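PDB 6A97: MHC class I-like protein MILL2 from Mus musculus, which binds heparan sulfate proteoglycans on the surface of fibroblasts and belongs to the MHC class I family. Local coordinates for residues P203-T208 / C221-L226; A231-L236 / C278-G283. One frame throughout, in Å; residues are numbered along the deposited sequence.

Contacts 1 and 2 lie in the two facing sheets of the immunoglobulin C1-set domain, the alpha-3 part of this class I-like chain, with centres about 9 Å apart. Each pairs two antiparallel strands. The disulfide ties them together, Cys221 SG of contact 1 lying 2.0 Å from Cys278 SG of contact 2. Beside it Cys221 CB packs 3.6 Å from Trp235 CZ2, and Val205 CG2 rests 3.6 Å from Leu280 CB. Farther from the disulfide, Pro203 CG comes within 3.4 Å of His282 CD2. The faces turned away from the disulfide, with Phe224 and Arg281 among their residues, reach the chain of another protein in the assembly.

Contact 1: P203-T208 / C221-L226; sequences PMVTVT and CRAFNL
Met204 and Phe224 pair through two backbone hydrogen bonds, the shorter from Phe224 N to Met204 O (2.8 Å), and Thr206 with Arg222 repeats the pattern one hydrogen-bonded pair further on. On the face carrying Met204, Thr206, Arg222 and Phe224, the Phe224 side chain can be followed outward. Its CB meets Met204 CG at 3.7 Å; CD1 passes the same methylene more loosely; CE1 lies 3.6 Å from Thr206 OG1, which sits at the ring edge near the ring plane. CZ ends over the centre of the Arg222 guanidinium. Thr206 OG1 also lies alongside Arg222 CB. Met204 chi1 (73°) brings CG against Phe224 CB, and SD lies obliquely off the Phe224 ring, 5.5 Å from its centroid, a Met-aromatic contact. Arg222 NH2 hydrogen-bonds to Gln261 OE1 and to the backbone of another protein's chain, which also packs on Met204, Thr206 and Phe224. These strands, 204-210 and 217-226, form a beta hairpin at one margin of a four-stranded sheet of the C1-set immunoglobulin fold. The reverse face turns into the sandwich. There Val205 CG1, anti to the backbone N (chi1 174°), touches Cys221 SG at 3.6 Å, the sulfur that is disulfide-bonded to Cys278; Val205 CG2 only brushes Ala223 CB. Just before the strand, Pro203 CB packs 3.7 Å from Leu226 CD2, while Asn225 ND2 hydrogen-bonds to Pro202 O.

Contact 2: A231-L236 / C278-G283; sequences ATLVWL and CNLRHG
Thr232 pairs with Arg281 and Val234 with Asn279 as antiparallel hydrogen-bonded pairs, the strand axes 4.8 Å apart at closest approach and their N-to-C directions 161° apart. Of the four backbone bonds, that from Val234 N to Asn279 O is the most bent (149° at the hydrogen). On the face shared by these residues Thr232 OG1 lies alongside Arg281, 3.3 Å from its CB, and one water joins Thr232 OG1 to Asn279 O, to which it donates. Val234 CG1 runs beside Asn279 CB, while Leu236 CD1 reaches Asn279 CB from across at 4.0 Å. Arg281 turns at chi2 (77°) and carries NE to Gly283 O at 2.8 Å, nearly in the guanidinium plane. Asn279 OD1 and Arg281 NH2 hydrogen-bond to the backbone of another protein's chain, and Asn279 ND2 to Ile287 O and Ser286 OG. The inward face is apolar. Leu233 CD2 touches both Leu280 CB and Cys278 SG, the latter 3.8 Å off. Cys278 CB stands over a face of Trp235, 4.0 Å from the six-membered ring centroid in a CH-pi contact, and SG lies above the five-membered ring at greater distance. Trp235 NE1 hydrogen-bonds to Val264 O of the facing sheet, which, with the packing, restrains the indole's rotation. A tryptophan packed on the intersheet disulfide, here Cys278 to Cys221, is the classic pin of the immunoglobulin fold.

Contact 1: P203-T208 / C221-L226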
loop_
_atom_site.group_PDB
_atom_site.type_symbol
_atom_site.label_atom_id
_atom_site.label_comp_id
_atom_site.label_asym_id
_atom_site.label_seq_id
_atom_site.Cartn_x
_atom_site.Cartn_y
_atom_site.Cartn_z
ATOM N N PRO A 203 1.398 -14.568 0.474
ATOM C CA PRO A 203 0.155 -13.843 0.757
ATOM C C PRO A 203 -0.945 -14.266 -0.208
ATOM O O PRO A 203 -0.646 -14.809 -1.270
ATOM C CB PRO A 203 0.532 -12.372 0.532
ATOM C CG PRO A 203 2.027 -12.337 0.518
ATOM C CD PRO A 203 2.470 -13.671 0.010
ATOM N N MET A 204 -2.198 -14.022 0.152
ATOM C CA MET A 204 -3.299 -14.285 -0.759
ATOM C C MET A 204 -4.305 -13.140 -0.716
ATOM O O MET A 204 -4.392 -12.412 0.272
ATOM C CB MET A 204 -3.987 -15.607 -0.419
ATOM C CG MET A 204 -4.823 -15.568 0.840
ATOM S SD MET A 204 -5.804 -17.065 1.051
ATOM C CE MET A 204 -7.008 -16.866 -0.260
ATOM N N VAL A 205 -5.060 -12.986 -1.796
ATOM C CA VAL A 205 -6.052 -11.926 -1.891
ATOM C C VAL A 205 -7.409 -12.508 -2.248
ATOM O O VAL A 205 -7.498 -13.410 -3.075
ATOM C CB VAL A 205 -5.651 -10.876 -2.947
ATOM C CG1 VAL A 205 -6.762 -9.857 -3.151
ATOM C CG2 VAL A 205 -4.363 -10.188 -2.543
ATOM N N THR A 206 -8.459 -12.010 -1.604
ATOM C CA THR A 206 -9.818 -12.340 -2.005
ATOM C C THR A 206 -10.589 -11.064 -2.333
ATOM O O THR A 206 -10.309 -9.997 -1.786
ATOM C CB THR A 206 -10.579 -13.110 -0.912
ATOM O OG1 THR A 206 -10.775 -12.256 0.223
ATOM C CG2 THR A 206 -9.815 -14.364 -0.494
ATOM N N VAL A 207 -11.561 -11.182 -3.229
ATOM C CA VAL A 207 -12.457 -10.076 -3.535
ATOM C C VAL A 207 -13.894 -10.539 -3.377
ATOM O O VAL A 207 -14.297 -11.532 -3.979
ATOM C CB VAL A 207 -12.244 -9.545 -4.965
ATOM C CG1 VAL A 207 -13.307 -8.512 -5.314
ATOM C CG2 VAL A 207 -10.845 -8.966 -5.119
ATOM N N THR A 208 -14.665 -9.831 -2.559
ATOM C CA THR A 208 -16.077 -10.150 -2.399
ATOM C C THR A 208 -16.946 -8.969 -2.809
ATOM O O THR A 208 -16.508 -7.817 -2.764
ATOM C CB THR A 208 -16.413 -10.546 -0.949
ATOM O OG1 THR A 208 -16.133 -9.446 -0.074
ATOM C CG2 THR A 208 -15.593 -11.756 -0.523
ATOM N N CYS A 221 -11.784 -5.934 -0.870
ATOM C CA CYS A 221 -10.554 -6.663 -1.105
ATOM C C CYS A 221 -9.871 -6.982 0.221
ATOM O O CYS A 221 -9.633 -6.084 1.026
ATOM C CB CYS A 221 -9.622 -5.854 -2.001
ATOM S SG CYS A 221 -8.041 -6.638 -2.297
ATOM N N ARG A 222 -9.567 -8.258 0.447
ATOM C CA ARG A 222 -8.857 -8.669 1.656
ATOM C C ARG A 222 -7.563 -9.392 1.320
ATOM O O ARG A 222 -7.533 -10.249 0.439
ATOM C CB ARG A 222 -9.730 -9.572 2.525
ATOM C CG ARG A 222 -10.985 -8.901 3.064
ATOM C CD ARG A 222 -11.829 -9.897 3.850
ATOM N NE ARG A 222 -11.190 -10.255 5.114
ATOM C CZ ARG A 222 -11.681 -11.134 5.985
ATOM N NH1 ARG A 222 -12.824 -11.764 5.731
ATOM N NH2 ARG A 222 -11.025 -11.384 7.111
ATOM N N ALA A 223 -6.495 -9.040 2.026
ATOM C CA ALA A 223 -5.223 -9.732 1.884
ATOM C C ALA A 223 -4.950 -10.538 3.146
ATOM O O ALA A 223 -5.030 -10.003 4.243
ATOM C CB ALA A 223 -4.097 -8.743 1.622
ATOM N N PHE A 224 -4.645 -11.823 2.986
ATOM C CA PHE A 224 -4.373 -12.707 4.116
ATOM C C PHE A 224 -2.929 -13.183 4.114
ATOM O O PHE A 224 -2.232 -13.092 3.100
ATOM C CB PHE A 224 -5.292 -13.933 4.092
ATOM C CG PHE A 224 -6.752 -13.611 4.212
ATOM C CD1 PHE A 224 -7.498 -13.297 3.089
ATOM C CD2 PHE A 224 -7.385 -13.642 5.445
ATOM C CE1 PHE A 224 -8.847 -13.012 3.190
ATOM C CE2 PHE A 224 -8.735 -13.352 5.557
ATOM C CZ PHE A 224 -9.466 -13.039 4.426
ATOM N N ASN A 225 -2.499 -13.705 5.257
ATOM C CA ASN A 225 -1.237 -14.424 5.371
ATOM C C ASN A 225 -0.042 -13.537 5.100
ATOM O O ASN A 225 0.912 -13.951 4.444
ATOM C CB ASN A 225 -1.216 -15.624 4.419
ATOM C CG ASN A 225 -0.373 -16.769 4.945
ATOM O OD1 ASN A 225 -0.418 -17.088 6.132
ATOM N ND2 ASN A 225 0.398 -17.396 4.062
ATOM N N LEU A 226 -0.105 -12.306 5.594
ATOM C CA LEU A 226 1.026 -11.397 5.516
ATOM C C LEU A 226 1.992 -11.739 6.646
ATOM O O LEU A 226 1.581 -11.840 7.801
ATOM C CB LEU A 226 0.557 -9.940 5.605
ATOM C CG LEU A 226 -0.571 -9.598 4.627
ATOM C CD1 LEU A 226 -1.079 -8.185 4.838
ATOM C CD2 LEU A 226 -0.114 -9.807 3.187
#

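Contact 2: A231-L236 / C278-G283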
loop_
_atom_site.group_PDB
_atom_site.type_symbol
_atom_site.label_atom_id
_atom_site.label_comp_id
_atom_site.label_asym_id
_atom_site.label_seq_id
_atom_site.Cartn_x
_atom_site.Cartn_y
_atom_site.Cartn_z
ATOM N N ALA A 231 2.194 -3.666 4.185
ATOM C CA ALA A 231 1.497 -4.022 2.956
ATOM C C ALA A 231 0.760 -2.817 2.393
ATOM O O ALA A 231 0.437 -1.874 3.120
ATOM C CB ALA A 231 0.528 -5.166 3.204
ATOM N N THR A 232 0.509 -2.840 1.090
ATOM C CA THR A 232 -0.332 -1.827 0.474
ATOM C C THR A 232 -1.391 -2.491 -0.386
ATOM O O THR A 232 -1.114 -3.459 -1.100
ATOM C CB THR A 232 0.479 -0.834 -0.395
ATOM O OG1 THR A 232 1.094 -1.534 -1.481
ATOM C CG2 THR A 232 1.549 -0.137 0.427
ATOM N N LEU A 233 -2.611 -1.975 -0.294
ATOM C CA LEU A 233 -3.706 -2.405 -1.148
ATOM C C LEU A 233 -4.188 -1.211 -1.949
ATOM O O LEU A 233 -4.324 -0.109 -1.413
ATOM C CB LEU A 233 -4.858 -2.989 -0.331
ATOM C CG LEU A 233 -4.699 -4.394 0.244
ATOM C CD1 LEU A 233 -5.861 -4.705 1.167
ATOM C CD2 LEU A 233 -4.619 -5.428 -0.879
ATOM N N VAL A 234 -4.437 -1.422 -3.234
ATOM C CA VAL A 234 -4.956 -0.357 -4.076
ATOM C C VAL A 234 -6.070 -0.898 -4.964
ATOM O O VAL A 234 -5.946 -1.977 -5.542
ATOM C CB VAL A 234 -3.843 0.287 -4.946
ATOM C CG1 VAL A 234 -3.071 -0.768 -5.712
ATOM C CG2 VAL A 234 -4.431 1.319 -5.900
ATOM N N TRP A 235 -7.178 -0.169 -5.028
ATOM C CA TRP A 235 -8.221 -0.460 -5.996
ATOM C C TRP A 235 -7.907 0.291 -7.279
ATOM O O TRP A 235 -7.617 1.490 -7.251
ATOM C CB TRP A 235 -9.599 -0.070 -5.462
ATOM C CG TRP A 235 -10.268 -1.157 -4.683
ATOM C CD1 TRP A 235 -10.463 -1.200 -3.331
ATOM C CD2 TRP A 235 -10.822 -2.370 -5.207
ATOM N NE1 TRP A 235 -11.112 -2.358 -2.984
ATOM C CE2 TRP A 235 -11.343 -3.095 -4.118
ATOM C CE3 TRP A 235 -10.925 -2.914 -6.491
ATOM C CZ2 TRP A 235 -11.958 -4.333 -4.273
ATOM C CZ3 TRP A 235 -11.538 -4.146 -6.643
ATOM C CH2 TRP A 235 -12.048 -4.839 -5.543
ATOM N N LEU A 236 -7.960 -0.420 -8.401
ATOM C CA LEU A 236 -7.614 0.154 -9.694
ATOM C C LEU A 236 -8.816 0.156 -10.627
ATOM O O LEU A 236 -9.514 -0.847 -10.750
ATOM C CB LEU A 236 -6.460 -0.624 -10.337
ATOM C CG LEU A 236 -5.124 -0.643 -9.584
ATOM C CD1 LEU A 236 -4.210 -1.722 -10.146
ATOM C CD2 LEU A 236 -4.450 0.706 -9.658
ATOM N N CYS A 278 -8.108 -5.292 -7.597
ATOM C CA CYS A 278 -7.370 -5.014 -6.368
ATOM C C CYS A 278 -5.937 -5.515 -6.474
ATOM O O CYS A 278 -5.704 -6.656 -6.860
ATOM C CB CYS A 278 -8.056 -5.664 -5.165
ATOM S SG CYS A 278 -7.255 -5.281 -3.593
ATOM N N ASN A 279 -4.979 -4.670 -6.115
ATOM C CA ASN A 279 -3.573 -5.044 -6.218
ATOM C C ASN A 279 -2.874 -4.978 -4.865
ATOM O O ASN A 279 -2.807 -3.918 -4.233
ATOM C CB ASN A 279 -2.862 -4.144 -7.232
ATOM C CG ASN A 279 -1.417 -4.552 -7.472
ATOM O OD1 ASN A 279 -0.594 -3.733 -7.896
ATOM N ND2 ASN A 279 -1.099 -5.820 -7.209
ATOM N N LEU A 280 -2.361 -6.121 -4.424
ATOM C CA LEU A 280 -1.619 -6.196 -3.172
ATOM C C LEU A 280 -0.116 -6.150 -3.404
ATOM O O LEU A 280 0.408 -6.866 -4.259
ATOM C CB LEU A 280 -1.970 -7.477 -2.406
ATOM C CG LEU A 280 -1.012 -7.812 -1.254
ATOM C CD1 LEU A 280 -1.239 -6.892 -0.058
ATOM C CD2 LEU A 280 -1.116 -9.289 -0.846
ATOM N N ARG A 281 0.569 -5.298 -2.649
ATOM C CA ARG A 281 2.022 -5.351 -2.562
ATOM C C ARG A 281 2.422 -5.758 -1.146
ATOM O O ARG A 281 2.016 -5.124 -0.170
ATOM C CB ARG A 281 2.650 -4.004 -2.927
ATOM C CG ARG A 281 4.080 -3.830 -2.439
ATOM C CD ARG A 281 5.064 -4.599 -3.306
ATOM N NE ARG A 281 6.424 -4.571 -2.765
ATOM C CZ ARG A 281 7.280 -3.565 -2.929
ATOM N NH1 ARG A 281 6.925 -2.488 -3.616
ATOM N NH2 ARG A 281 8.497 -3.636 -2.403
ATOM N N HIS A 282 3.199 -6.827 -1.030
ATOM C CA HIS A 282 3.701 -7.262 0.270
ATOM C C HIS A 282 5.045 -7.939 0.107
ATOM O O HIS A 282 5.140 -8.998 -0.510
ATOM C CB HIS A 282 2.722 -8.215 0.957
ATOM C CG HIS A 282 3.258 -8.811 2.224
ATOM N ND1 HIS A 282 3.583 -8.048 3.326
ATOM C CD2 HIS A 282 3.543 -10.093 2.558
ATOM C CE1 HIS A 282 4.037 -8.836 4.286
ATOM N NE2 HIS A 282 4.024 -10.080 3.845
ATOM N N GLY A 283 6.080 -7.324 0.667
ATOM C CA GLY A 283 7.429 -7.828 0.518
ATOM C C GLY A 283 7.820 -7.825 -0.944
ATOM O O GLY A 283 7.766 -6.789 -1.606
HETATM O O HOH W 1 -0.643 -2.055 -3.622
#